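UDP-N-acetylglucosamine 2-epimerase (PDB 3OT5) probably catalyses the reversible epimerisation of UDP-N-acetylglucosamine to UDP-N-acetylmannosamine at C2 of the sugar. Local coordinates at residues Glu97-Val102 with Asp123-Phe128; Thr60-Ala65 with Ile84-Met89; Gly243-Val248 with Ala276-His281; Thr258-Pro263 with Glu282-Ile287. One frame throughout, in Å; residues are numbered along the deposited sequence.

Contact 1: residues Glu97-Val102 with Asp123-Phe128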
loop_
_atom_site.group_PDB
_atom_site.type_symbol
_atom_site.label_atom_id
_atom_site.label_comp_id
_atom_site.label_asym_id
_atom_site.label_seq_id
_atom_site.Cartn_x
_atom_site.Cartn_y
_atom_site.Cartn_z
ATOM N N GLU A 97 -6.440 25.530 -2.134
ATOM C CA GLU A 97 -7.720 25.516 -1.442
ATOM C C GLU A 97 -7.945 24.263 -0.627
ATOM O O GLU A 97 -8.484 24.339 0.476
ATOM C CB GLU A 97 -8.844 25.719 -2.447
ATOM C CG GLU A 97 -8.848 27.107 -3.028
ATOM C CD GLU A 97 -9.713 27.231 -4.273
ATOM O OE1 GLU A 97 -10.064 28.379 -4.631
ATOM O OE2 GLU A 97 -10.034 26.181 -4.891
ATOM N N ILE A 98 -7.535 23.124 -1.169
ATOM C CA ILE A 98 -7.663 21.853 -0.486
ATOM C C ILE A 98 -6.841 21.919 0.790
ATOM O O ILE A 98 -7.291 21.535 1.864
ATOM C CB ILE A 98 -7.164 20.679 -1.379
ATOM C CG1 ILE A 98 -8.085 20.497 -2.597
ATOM C CG2 ILE A 98 -7.105 19.377 -0.607
ATOM C CD1 ILE A 98 -7.576 19.442 -3.620
ATOM N N THR A 99 -5.627 22.428 0.651
ATOM C CA THR A 99 -4.688 22.552 1.764
ATOM C C THR A 99 -5.250 23.461 2.846
ATOM O O THR A 99 -5.265 23.104 4.012
ATOM C CB THR A 99 -3.348 23.076 1.256
ATOM O OG1 THR A 99 -2.859 22.182 0.243
ATOM C CG2 THR A 99 -2.325 23.199 2.379
ATOM N N SER A 100 -5.722 24.633 2.460
ATOM C CA SER A 100 -6.291 25.545 3.441
ATOM C C SER A 100 -7.540 24.945 4.134
ATOM O O SER A 100 -7.669 25.024 5.357
ATOM C CB SER A 100 -6.611 26.881 2.795
ATOM O OG SER A 100 -7.437 26.698 1.677
ATOM N N ARG A 101 -8.440 24.333 3.368
ATOM C CA ARG A 101 -9.644 23.738 3.963
ATOM C C ARG A 101 -9.341 22.646 4.982
ATOM O O ARG A 101 -9.951 22.606 6.053
ATOM C CB ARG A 101 -10.599 23.202 2.895
ATOM C CG ARG A 101 -11.362 24.287 2.168
ATOM C CD ARG A 101 -12.407 23.698 1.238
ATOM N NE ARG A 101 -13.266 24.736 0.672
ATOM C CZ ARG A 101 -13.021 25.400 -0.456
ATOM N NH1 ARG A 101 -11.932 25.149 -1.176
ATOM N NH2 ARG A 101 -13.879 26.324 -0.872
ATOM N N VAL A 102 -8.411 21.766 4.640
ATOM C CA VAL A 102 -8.011 20.677 5.516
ATOM C C VAL A 102 -7.264 21.185 6.760
ATOM O O VAL A 102 -7.470 20.680 7.881
ATOM C CB VAL A 102 -7.096 19.663 4.769
ATOM C CG1 VAL A 102 -6.511 18.705 5.721
ATOM C CG2 VAL A 102 -7.872 18.926 3.666
ATOM N N ASP A 123 2.171 10.670 1.999
ATOM C CA ASP A 123 2.442 11.885 1.264
ATOM C C ASP A 123 1.275 12.651 0.649
ATOM O O ASP A 123 1.477 13.489 -0.237
ATOM C CB ASP A 123 3.405 11.460 0.178
ATOM C CG ASP A 123 2.900 10.263 -0.588
ATOM O OD1 ASP A 123 1.657 10.123 -0.731
ATOM O OD2 ASP A 123 3.740 9.473 -1.066
ATOM N N THR A 124 0.063 12.391 1.101
ATOM C CA THR A 124 -1.065 13.117 0.558
ATOM C C THR A 124 -1.077 14.541 1.073
ATOM O O THR A 124 -0.474 14.866 2.091
ATOM C CB THR A 124 -2.395 12.462 0.928
ATOM O OG1 THR A 124 -2.459 12.282 2.360
ATOM C CG2 THR A 124 -2.520 11.121 0.223
ATOM N N THR A 125 -1.804 15.387 0.379
ATOM C CA THR A 125 -1.931 16.772 0.768
ATOM C C THR A 125 -2.671 16.899 2.084
ATOM O O THR A 125 -2.368 17.780 2.886
ATOM C CB THR A 125 -2.607 17.536 -0.333
ATOM O OG1 THR A 125 -1.707 17.533 -1.429
ATOM C CG2 THR A 125 -2.944 18.997 0.089
ATOM N N THR A 126 -3.632 16.009 2.303
ATOM C CA THR A 126 -4.400 15.990 3.536
ATOM C C THR A 126 -3.480 15.736 4.727
ATOM O O THR A 126 -3.572 16.416 5.732
ATOM C CB THR A 126 -5.519 14.938 3.468
ATOM O OG1 THR A 126 -4.961 13.683 3.051
ATOM C CG2 THR A 126 -6.567 15.355 2.459
ATOM N N SER A 127 -2.555 14.795 4.588
ATOM C CA SER A 127 -1.615 14.488 5.663
ATOM C C SER A 127 -0.698 15.639 6.012
ATOM O O SER A 127 -0.412 15.891 7.190
ATOM C CB SER A 127 -0.774 13.277 5.303
ATOM O OG SER A 127 -1.596 12.142 5.317
ATOM N N PHE A 128 -0.204 16.317 4.992
ATOM C CA PHE A 128 0.667 17.450 5.216
ATOM C C PHE A 128 -0.091 18.551 5.917
ATOM O O PHE A 128 0.384 19.103 6.904
ATOM C CB PHE A 128 1.238 17.961 3.907
ATOM C CG PHE A 128 1.652 19.403 3.955
ATOM C CD1 PHE A 128 2.709 19.818 4.754
ATOM C CD2 PHE A 128 0.978 20.353 3.189
ATOM C CE1 PHE A 128 3.084 21.135 4.787
ATOM C CE2 PHE A 128 1.365 21.671 3.216
ATOM C CZ PHE A 128 2.419 22.063 4.020
#
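Thr99 OG1 has two neighbours: it is hydrogen-bonded to the backbone oxygen of Leu95, one turn back in its own helix, and the methyl CG2 of Thr125 stands 3.2 Å from it. That polar bond lies within helix 95-113, and across the contact the hydroxyl meets only carbon. The pair belongs to two helices that flank the N-terminal Rossmann-like sheet of the epimerase, helices 95-113 and 125-136, which here meet near the start of each. The two threonine side chains cross at about a right angle. In Thr125, with OG1 beside the backbone N (chi1 -67°), the methyl CG2 falls anti to that nitrogen and meets the facing helix, while Thr125 OG1 bonds to Asn162. Ile98, the residue before Thr99, reaches the same methyl, its CG2 standing 4.2 Å from Thr125 CG2.

Further along, Val102 wedges both its branches against Thr126. Its CG1 rests 3.7 Å from Thr126 O, and its CG2 meets Thr126 CG2 at 4.0 Å. The second helix is opened by Thr124 at the N-cap, whose OG1 accepts a weak bond of 3.4 Å from Ser127 N and is also hydrogen-bonded to Glu39. Phe128, one turn on, brings CE2 of its ring within 4.1 Å of Thr99 CG2, which approaches obliquely.

Contact 2: residues Thr60-Ala65 with Ile84-Met89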
loop_
_atom_site.group_PDB
_atom_site.type_symbol
_atom_site.label_atom_id
_atom_site.label_comp_id
_atom_site.label_asym_id
_atom_site.label_seq_id
_atom_site.Cartn_x
_atom_site.Cartn_y
_atom_site.Cartn_z
ATOM N N THR A 60 -9.209 8.453 18.287
ATOM C CA THR A 60 -10.128 9.384 17.636
ATOM C C THR A 60 -9.818 9.320 16.149
ATOM O O THR A 60 -8.714 9.642 15.720
ATOM C CB THR A 60 -9.986 10.837 18.125
ATOM O OG1 THR A 60 -10.213 10.905 19.539
ATOM C CG2 THR A 60 -11.005 11.745 17.421
ATOM N N VAL A 61 -10.786 8.883 15.362
ATOM C CA VAL A 61 -10.606 8.784 13.925
ATOM C C VAL A 61 -11.300 9.943 13.251
ATOM O O VAL A 61 -12.504 10.163 13.447
ATOM C CB VAL A 61 -11.153 7.480 13.388
ATOM C CG1 VAL A 61 -11.184 7.509 11.865
ATOM C CG2 VAL A 61 -10.321 6.295 13.933
ATOM N N VAL A 62 -10.519 10.667 12.454
ATOM C CA VAL A 62 -10.975 11.831 11.730
ATOM C C VAL A 62 -10.848 11.588 10.227
ATOM O O VAL A 62 -9.758 11.291 9.722
ATOM C CB VAL A 62 -10.112 13.066 12.094
ATOM C CG1 VAL A 62 -10.636 14.307 11.376
ATOM C CG2 VAL A 62 -10.080 13.275 13.611
ATOM N N ILE A 63 -11.963 11.709 9.521
ATOM C CA ILE A 63 -11.978 11.533 8.081
ATOM C C ILE A 63 -11.977 12.886 7.382
ATOM O O ILE A 63 -12.678 13.820 7.793
ATOM C CB ILE A 63 -13.219 10.756 7.618
ATOM C CG1 ILE A 63 -13.309 9.407 8.332
ATOM C CG2 ILE A 63 -13.180 10.541 6.118
ATOM C CD1 ILE A 63 -14.513 8.586 7.878
ATOM N N THR A 64 -11.180 12.974 6.324
ATOM C CA THR A 64 -11.045 14.172 5.502
ATOM C C THR A 64 -10.942 13.725 4.048
ATOM O O THR A 64 -9.904 13.914 3.409
ATOM C CB THR A 64 -9.772 14.983 5.858
ATOM O OG1 THR A 64 -8.625 14.129 5.775
ATOM C CG2 THR A 64 -9.859 15.563 7.257
ATOM N N ALA A 65 -12.011 13.108 3.548
ATOM C CA ALA A 65 -12.071 12.592 2.175
ATOM C C ALA A 65 -12.597 13.625 1.184
ATOM O O ALA A 65 -13.786 13.952 1.185
ATOM C CB ALA A 65 -12.933 11.322 2.130
ATOM N N ILE A 84 -14.954 11.873 13.707
ATOM C CA ILE A 84 -15.203 13.158 13.069
ATOM C C ILE A 84 -15.087 12.990 11.559
ATOM O O ILE A 84 -14.175 12.322 11.062
ATOM C CB ILE A 84 -14.236 14.241 13.620
ATOM C CG1 ILE A 84 -14.477 14.416 15.126
ATOM C CG2 ILE A 84 -14.411 15.563 12.882
ATOM C CD1 ILE A 84 -13.614 15.437 15.796
ATOM N N ASP A 85 -16.038 13.573 10.834
ATOM C CA ASP A 85 -16.060 13.477 9.384
ATOM C C ASP A 85 -16.171 14.867 8.785
ATOM O O ASP A 85 -17.235 15.470 8.810
ATOM C CB ASP A 85 -17.226 12.589 8.932
ATOM C CG ASP A 85 -17.215 12.307 7.426
ATOM O OD1 ASP A 85 -17.851 11.315 7.004
ATOM O OD2 ASP A 85 -16.557 13.050 6.669
ATOM N N LEU A 86 -15.055 15.369 8.257
ATOM C CA LEU A 86 -15.014 16.685 7.633
ATOM C C LEU A 86 -15.302 16.544 6.147
ATOM O O LEU A 86 -14.598 15.828 5.430
ATOM C CB LEU A 86 -13.649 17.329 7.829
ATOM C CG LEU A 86 -13.196 17.459 9.277
ATOM C CD1 LEU A 86 -11.839 18.121 9.324
ATOM C CD2 LEU A 86 -14.221 18.251 10.093
ATOM N N ASP A 87 -16.336 17.227 5.679
ATOM C CA ASP A 87 -16.703 17.152 4.282
ATOM C C ASP A 87 -15.944 18.228 3.496
ATOM O O ASP A 87 -16.486 19.293 3.196
ATOM C CB ASP A 87 -18.218 17.314 4.129
ATOM C CG ASP A 87 -18.696 17.071 2.701
ATOM O OD1 ASP A 87 -17.995 16.365 1.938
ATOM O OD2 ASP A 87 -19.790 17.568 2.355
ATOM N N ILE A 88 -14.678 17.948 3.189
ATOM C CA ILE A 88 -13.848 18.886 2.434
ATOM C C ILE A 88 -13.976 18.563 0.947
ATOM O O ILE A 88 -13.817 17.414 0.535
ATOM C CB ILE A 88 -12.366 18.891 2.930
ATOM C CG1 ILE A 88 -11.638 17.569 2.648
ATOM C CG2 ILE A 88 -12.313 19.211 4.419
ATOM C CD1 ILE A 88 -11.291 17.323 1.191
ATOM N N MET A 89 -14.295 19.576 0.148
ATOM C CA MET A 89 -14.477 19.393 -1.287
ATOM C C MET A 89 -13.183 19.692 -2.037
ATOM O O MET A 89 -12.545 18.790 -2.578
ATOM C CB MET A 89 -15.607 20.304 -1.780
ATOM C CG MET A 89 -16.017 20.094 -3.235
ATOM S SD MET A 89 -16.664 18.436 -3.573
ATOM C CE MET A 89 -18.102 18.393 -2.504
#
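Thr64 and Leu86 lie side by side and point the same way, Thr64 CG2 resting 3.8 Å from Leu86 CD1. They follow the paired residues of two parallel strands, Val62 with Ile84 and Ile63 with Asp85, the end-to-end directions 17° apart over residues 61-65 and 84-88. Val62 and Ile84 share one face of the sheet: Val62 CG1 packs on Ile84 CB at 4.2 Å, and Leu86 CD1 comes up to the same methyl. Ile63 and Asp85 occupy the other face, where Asp85 OD2 comes 4.2 Å from Ile63 CB.

The backbones are laced by three bonds. Val61 O accepts from Ile84 N, Ile84 O from Ile63 N at 2.8 Å, and Ile63 O from Leu86 N at 2.9 Å. Ile84 O is thus shared, since Val62 CA also approaches it in a CA-H...O contact of 3.3 Å. After Leu86 an inverse gamma turn centred on Asp87, with a weak bond from Ile88 N to Leu86 O, redirects the chain. Ile88 then lays its side chain over the backbone opposite: with CG1 between its own backbone N and carbonyl carbon (chi1 67°), CG1 comes 4.1 Å from Thr64 O, and CD1 reaches 3.9 Å from Ala65 C.

Strand 84-85 forms one edge of the seven-stranded parallel Rossmann-like sheet, and strand 57-63 separates it from strand 28-34. Helix 95-113 packs on the face bearing Val62 and Ile84, through Ile106 and Val109, while Pro82 touches Ile63.

Contact 3: residues Gly243-Val248 with Ala276-His281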
loop_
_atom_site.group_PDB
_atom_site.type_symbol
_atom_site.label_atom_id
_atom_site.label_comp_id
_atom_site.label_asym_id
_atom_site.label_seq_id
_atom_site.Cartn_x
_atom_site.Cartn_y
_atom_site.Cartn_z
ATOM N N GLY A 243 2.160 -6.022 -26.585
ATOM C CA GLY A 243 3.154 -7.072 -26.397
ATOM C C GLY A 243 2.907 -7.834 -25.105
ATOM O O GLY A 243 3.061 -9.058 -25.051
ATOM N N MET A 244 2.510 -7.111 -24.061
ATOM C CA MET A 244 2.254 -7.738 -22.768
ATOM C C MET A 244 1.038 -8.683 -22.789
ATOM O O MET A 244 1.122 -9.780 -22.240
ATOM C CB MET A 244 2.143 -6.684 -21.656
ATOM C CG MET A 244 3.426 -5.865 -21.512
ATOM S SD MET A 244 3.504 -4.768 -20.099
ATOM C CE MET A 244 2.014 -3.796 -20.303
ATOM N N PHE A 245 -0.069 -8.281 -23.423
ATOM C CA PHE A 245 -1.242 -9.170 -23.494
ATOM C C PHE A 245 -0.902 -10.405 -24.322
ATOM O O PHE A 245 -1.254 -11.532 -23.955
ATOM C CB PHE A 245 -2.490 -8.505 -24.087
ATOM C CG PHE A 245 -3.015 -7.337 -23.296
ATOM C CD1 PHE A 245 -3.164 -7.414 -21.924
ATOM C CD2 PHE A 245 -3.495 -6.210 -23.948
ATOM C CE1 PHE A 245 -3.684 -6.332 -21.192
ATOM C CE2 PHE A 245 -4.026 -5.139 -23.235
ATOM C CZ PHE A 245 -4.120 -5.203 -21.852
ATOM N N GLU A 246 -0.220 -10.191 -25.442
ATOM C CA GLU A 246 0.183 -11.296 -26.301
ATOM C C GLU A 246 1.048 -12.264 -25.507
ATOM O O GLU A 246 0.953 -13.467 -25.691
ATOM C CB GLU A 246 0.920 -10.789 -27.543
ATOM C CG GLU A 246 0.031 -10.020 -28.516
ATOM C CD GLU A 246 0.780 -9.477 -29.727
ATOM O OE1 GLU A 246 0.135 -9.224 -30.770
ATOM O OE2 GLU A 246 2.012 -9.316 -29.652
ATOM N N ALA A 247 1.866 -11.732 -24.602
ATOM C CA ALA A 247 2.739 -12.560 -23.777
ATOM C C ALA A 247 1.944 -13.498 -22.871
ATOM O O ALA A 247 2.191 -14.700 -22.864
ATOM C CB ALA A 247 3.658 -11.688 -22.934
ATOM N N VAL A 248 1.003 -12.938 -22.110
ATOM C CA VAL A 248 0.184 -13.723 -21.190
ATOM C C VAL A 248 -0.747 -14.687 -21.941
ATOM O O VAL A 248 -1.001 -15.795 -21.481
ATOM C CB VAL A 248 -0.572 -12.822 -20.171
ATOM C CG1 VAL A 248 0.424 -12.146 -19.234
ATOM C CG2 VAL A 248 -1.430 -11.778 -20.874
ATOM N N ALA A 276 -9.410 -8.158 -27.942
ATOM C CA ALA A 276 -8.864 -8.663 -29.187
ATOM C C ALA A 276 -7.870 -9.792 -28.975
ATOM O O ALA A 276 -7.928 -10.808 -29.661
ATOM C CB ALA A 276 -8.207 -7.528 -29.965
ATOM N N ILE A 277 -6.987 -9.630 -28.002
ATOM C CA ILE A 277 -5.950 -10.619 -27.744
ATOM C C ILE A 277 -6.289 -11.650 -26.681
ATOM O O ILE A 277 -5.956 -12.825 -26.827
ATOM C CB ILE A 277 -4.647 -9.920 -27.308
ATOM C CG1 ILE A 277 -4.182 -8.961 -28.407
ATOM C CG2 ILE A 277 -3.559 -10.959 -26.974
ATOM C CD1 ILE A 277 -2.958 -8.167 -28.047
ATOM N N LEU A 278 -6.948 -11.217 -25.617
ATOM C CA LEU A 278 -7.261 -12.112 -24.517
ATOM C C LEU A 278 -8.695 -12.614 -24.490
ATOM O O LEU A 278 -9.035 -13.449 -23.658
ATOM C CB LEU A 278 -6.967 -11.400 -23.197
ATOM C CG LEU A 278 -5.532 -10.903 -23.056
ATOM C CD1 LEU A 278 -5.398 -10.076 -21.792
ATOM C CD2 LEU A 278 -4.553 -12.075 -23.069
ATOM N N GLY A 279 -9.536 -12.099 -25.375
ATOM C CA GLY A 279 -10.934 -12.502 -25.397
ATOM C C GLY A 279 -11.151 -13.887 -25.961
ATOM O O GLY A 279 -10.296 -14.437 -26.644
ATOM N N GLY A 280 -12.294 -14.460 -25.631
ATOM C CA GLY A 280 -12.676 -15.774 -26.124
ATOM C C GLY A 280 -11.828 -16.957 -25.701
ATOM O O GLY A 280 -11.692 -17.908 -26.464
ATOM N N HIS A 281 -11.234 -16.913 -24.511
ATOM C CA HIS A 281 -10.455 -18.061 -24.046
ATOM C C HIS A 281 -11.023 -18.468 -22.694
ATOM O O HIS A 281 -11.126 -17.650 -21.774
ATOM C CB HIS A 281 -8.964 -17.768 -23.948
ATOM C CG HIS A 281 -8.121 -19.005 -23.857
ATOM N ND1 HIS A 281 -7.912 -19.689 -22.678
ATOM C CD2 HIS A 281 -7.446 -19.690 -24.811
ATOM C CE1 HIS A 281 -7.146 -20.740 -22.910
ATOM N NE2 HIS A 281 -6.852 -20.764 -24.197
#
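Ile277 and Leu278, at the end of helix 268-278, press their side chains onto Phe245, Glu246 and Val248 of helix 240-254. The contact is helix-to-helix packing within the C-terminal Rossmann-like domain, made largely of apolar side-chain contacts. Ile277 uses both of its branches: CG2 sits 3.9 Å from Phe245 CB, and CD1 reaches 3.5 Å from Glu246 CG, over the aliphatic stem of the glutamate. Leu278 splits its two methyls. CD1 approaches the phenyl ring at 3.5 Å from Phe245 CD1, the two side chains crossing at about a right angle, while CD2 lies 3.8 Å from Val248 CG2 and also meets Phe245 O.

The next shell adds polar and aromatic partners. Beyond CG the Glu246 chain is extended (chi2 178°), carrying its carboxylate to a salt bridge of OE2 with Lys348, while OE1 has a weak bond to Gln242. The stem of Glu246 can therefore serve the apolar contact while its charge is met elsewhere. The Phe245 ring stacks edge-to-face with Tyr262 and touches Val270, Lys273 and Ala274. Gly279 is the first residue to leave the helix after Leu278, and its carbonyl oxygen is hydrogen-bonded to Arg249.

The two helices lie next to each other on the face of the sheet that bears Leu260, Ile284 and Leu286, and helix 348-360 packs against helix 240-254 through Met244 and Ala247.

Contact 4: residues Thr258-Pro263 with Glu282-Ile287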
loop_
_atom_site.group_PDB
_atom_site.type_symbol
_atom_site.label_atom_id
_atom_site.label_comp_id
_atom_site.label_asym_id
_atom_site.label_seq_id
_atom_site.Cartn_x
_atom_site.Cartn_y
_atom_site.Cartn_z
ATOM N N THR A 258 -3.117 -23.355 -16.193
ATOM C CA THR A 258 -3.099 -21.979 -15.701
ATOM C C THR A 258 -4.336 -21.225 -16.142
ATOM O O THR A 258 -4.952 -21.539 -17.160
ATOM C CB THR A 258 -1.910 -21.166 -16.251
ATOM O OG1 THR A 258 -2.033 -21.041 -17.674
ATOM C CG2 THR A 258 -0.582 -21.824 -15.903
ATOM N N GLU A 259 -4.697 -20.229 -15.354
ATOM C CA GLU A 259 -5.814 -19.359 -15.672
ATOM C C GLU A 259 -5.352 -17.935 -15.417
ATOM O O GLU A 259 -4.566 -17.690 -14.513
ATOM C CB GLU A 259 -7.069 -19.696 -14.869
ATOM C CG GLU A 259 -7.668 -21.046 -15.234
ATOM C CD GLU A 259 -9.080 -21.233 -14.719
ATOM O OE1 GLU A 259 -9.742 -20.219 -14.378
ATOM O OE2 GLU A 259 -9.537 -22.395 -14.691
ATOM N N LEU A 260 -5.818 -17.012 -16.248
ATOM C CA LEU A 260 -5.444 -15.619 -16.148
ATOM C C LEU A 260 -6.642 -14.775 -15.799
ATOM O O LEU A 260 -7.708 -14.943 -16.371
ATOM C CB LEU A 260 -4.854 -15.133 -17.482
ATOM C CG LEU A 260 -4.585 -13.625 -17.679
ATOM C CD1 LEU A 260 -3.612 -13.059 -16.672
ATOM C CD2 LEU A 260 -4.086 -13.354 -19.101
ATOM N N VAL A 261 -6.463 -13.900 -14.818
ATOM C CA VAL A 261 -7.491 -12.970 -14.412
ATOM C C VAL A 261 -6.901 -11.600 -14.695
ATOM O O VAL A 261 -5.797 -11.291 -14.256
ATOM C CB VAL A 261 -7.864 -13.095 -12.926
ATOM C CG1 VAL A 261 -8.865 -11.999 -12.538
ATOM C CG2 VAL A 261 -8.443 -14.463 -12.639
ATOM N N TYR A 262 -7.621 -10.801 -15.464
ATOM C CA TYR A 262 -7.174 -9.479 -15.809
ATOM C C TYR A 262 -8.267 -8.451 -15.608
ATOM O O TYR A 262 -9.149 -8.323 -16.448
ATOM C CB TYR A 262 -6.680 -9.416 -17.263
ATOM C CG TYR A 262 -6.346 -8.001 -17.672
ATOM C CD1 TYR A 262 -5.268 -7.335 -17.105
ATOM C CD2 TYR A 262 -7.105 -7.324 -18.623
ATOM C CE1 TYR A 262 -4.965 -6.019 -17.462
ATOM C CE2 TYR A 262 -6.800 -6.021 -18.998
ATOM C CZ TYR A 262 -5.736 -5.373 -18.411
ATOM O OH TYR A 262 -5.444 -4.074 -18.769
ATOM N N PRO A 263 -8.231 -7.742 -14.476
ATOM C CA PRO A 263 -9.199 -6.689 -14.265
ATOM C C PRO A 263 -8.872 -5.625 -15.295
ATOM O O PRO A 263 -7.850 -4.953 -15.188
ATOM C CB PRO A 263 -8.896 -6.206 -12.840
ATOM C CG PRO A 263 -8.142 -7.312 -12.208
ATOM C CD PRO A 263 -7.356 -7.919 -13.309
ATOM N N GLU A 282 -11.403 -19.737 -22.589
ATOM C CA GLU A 282 -11.994 -20.270 -21.364
ATOM C C GLU A 282 -11.133 -20.115 -20.103
ATOM O O GLU A 282 -11.670 -20.076 -19.003
ATOM C CB GLU A 282 -12.405 -21.744 -21.542
ATOM C CG GLU A 282 -11.293 -22.729 -21.959
ATOM C CD GLU A 282 -10.874 -22.650 -23.443
ATOM O OE1 GLU A 282 -9.971 -23.426 -23.837
ATOM O OE2 GLU A 282 -11.440 -21.838 -24.214
ATOM N N ARG A 283 -9.815 -20.024 -20.259
ATOM C CA ARG A 283 -8.917 -19.889 -19.110
ATOM C C ARG A 283 -8.406 -18.459 -18.881
ATOM O O ARG A 283 -7.515 -18.236 -18.062
ATOM C CB ARG A 283 -7.768 -20.904 -19.205
ATOM C CG ARG A 283 -8.278 -22.334 -19.079
ATOM C CD ARG A 283 -7.199 -23.407 -19.146
ATOM N NE ARG A 283 -6.491 -23.416 -20.426
ATOM C CZ ARG A 283 -5.277 -22.915 -20.645
ATOM N NH1 ARG A 283 -4.563 -22.375 -19.664
ATOM N NH2 ARG A 283 -4.760 -22.991 -21.863
ATOM N N ILE A 284 -8.983 -17.497 -19.597
ATOM C CA ILE A 284 -8.615 -16.105 -19.421
ATOM C C ILE A 284 -9.885 -15.355 -19.029
ATOM O O ILE A 284 -10.892 -15.405 -19.738
ATOM C CB ILE A 284 -7.999 -15.487 -20.675
ATOM C CG1 ILE A 284 -6.821 -16.337 -21.172
ATOM C CG2 ILE A 284 -7.538 -14.083 -20.364
ATOM C CD1 ILE A 284 -6.101 -15.739 -22.390
ATOM N N HIS A 285 -9.843 -14.685 -17.884
ATOM C CA HIS A 285 -11.002 -13.956 -17.392
ATOM C C HIS A 285 -10.745 -12.466 -17.440
ATOM O O HIS A 285 -9.845 -11.960 -16.769
ATOM C CB HIS A 285 -11.318 -14.419 -15.975
ATOM C CG HIS A 285 -11.401 -15.909 -15.851
ATOM N ND1 HIS A 285 -12.552 -16.618 -16.123
ATOM C CD2 HIS A 285 -10.462 -16.828 -15.525
ATOM C CE1 HIS A 285 -12.324 -17.909 -15.951
ATOM N NE2 HIS A 285 -11.062 -18.063 -15.590
ATOM N N LEU A 286 -11.509 -11.780 -18.285
ATOM C CA LEU A 286 -11.411 -10.347 -18.449
ATOM C C LEU A 286 -12.539 -9.743 -17.662
ATOM O O LEU A 286 -13.686 -9.712 -18.107
ATOM C CB LEU A 286 -11.539 -9.956 -19.914
ATOM C CG LEU A 286 -10.492 -10.559 -20.845
ATOM C CD1 LEU A 286 -10.720 -10.063 -22.267
ATOM C CD2 LEU A 286 -9.091 -10.221 -20.361
ATOM N N ILE A 287 -12.216 -9.255 -16.482
ATOM C CA ILE A 287 -13.226 -8.687 -15.627
ATOM C C ILE A 287 -12.996 -7.210 -15.425
ATOM O O ILE A 287 -11.983 -6.662 -15.873
ATOM C CB ILE A 287 -13.248 -9.409 -14.263
ATOM C CG1 ILE A 287 -11.948 -9.170 -13.490
ATOM C CG2 ILE A 287 -13.478 -10.895 -14.480
ATOM C CD1 ILE A 287 -11.918 -9.846 -12.122
#
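Arg283 turns its side chain along the start of strand 258-263. CB lies 3.5 Å from Thr258 O and 4.0 Å from Glu259 CG, and CG stays near both. At CD the chain bends (chi3 -62°), and CD comes within 3.5 Å of Thr258 O. NE and CZ pass beside the same oxygen, and NH1 donates to Thr258 O over 2.7 Å, nearly in the guanidinium plane. NH1 also bonds weakly to Arg255 O, and NH2 bonds to Val252 O.

The rest is the parallel strand pairing of a beta-alpha-beta unit that includes helix 268-278. Arg283 O accepts from Leu260 N, Leu260 O from His285 N at 2.6 Å, and His285 O from Tyr262 N. The last rung is poorer: Ile287 N meets Tyr262 O at 3.2 Å from above the carbonyl plane. Helices 240-254 and 268-278 pack on the face of Leu260, Tyr262, Ile284 and Leu286; there Leu260 CD2 meets Ile284 CG2, and Leu286 CD2 lies at the edge of the Tyr262 ring, 3.9 Å from its CD2. On the other face, touched by Ile217, Val261 CG1 meets Ile287 CD1, and His285 NE2 donates to Glu259 OE1 over 2.8 Å from above the carboxylate plane.

With Glu259 OE2 bonded to Asn224, both oxygens of this buried carboxylate have a donor. Val252 O and Arg255 O lie near the C-terminal end of helix 240-254, whose partial negative charge would suit the guanidinium.

Overall arrangement
Along the chain, contact 2 comes first: it closes the loop from strand 57-63 through helix 72-77 to strand 84-85. Contact 1 follows in series, joining helices 95-113 and 125-136 around strand 117-121. The two touch, Thr126 CG2 lying 3.8 Å from Thr64 O, so the sheet edge and these two helices are in direct contact. In the second half, contacts 3 and 4 cross: segments 243-248, 258-263, 276-281 and 282-287 alternate, pairing helix with helix and strand with strand. Their centres are 10 Å apart, whereas contacts 1 and 4 lie 39 Å apart between centres, one beside the seven-stranded sheet, the other in the six-stranded sheet.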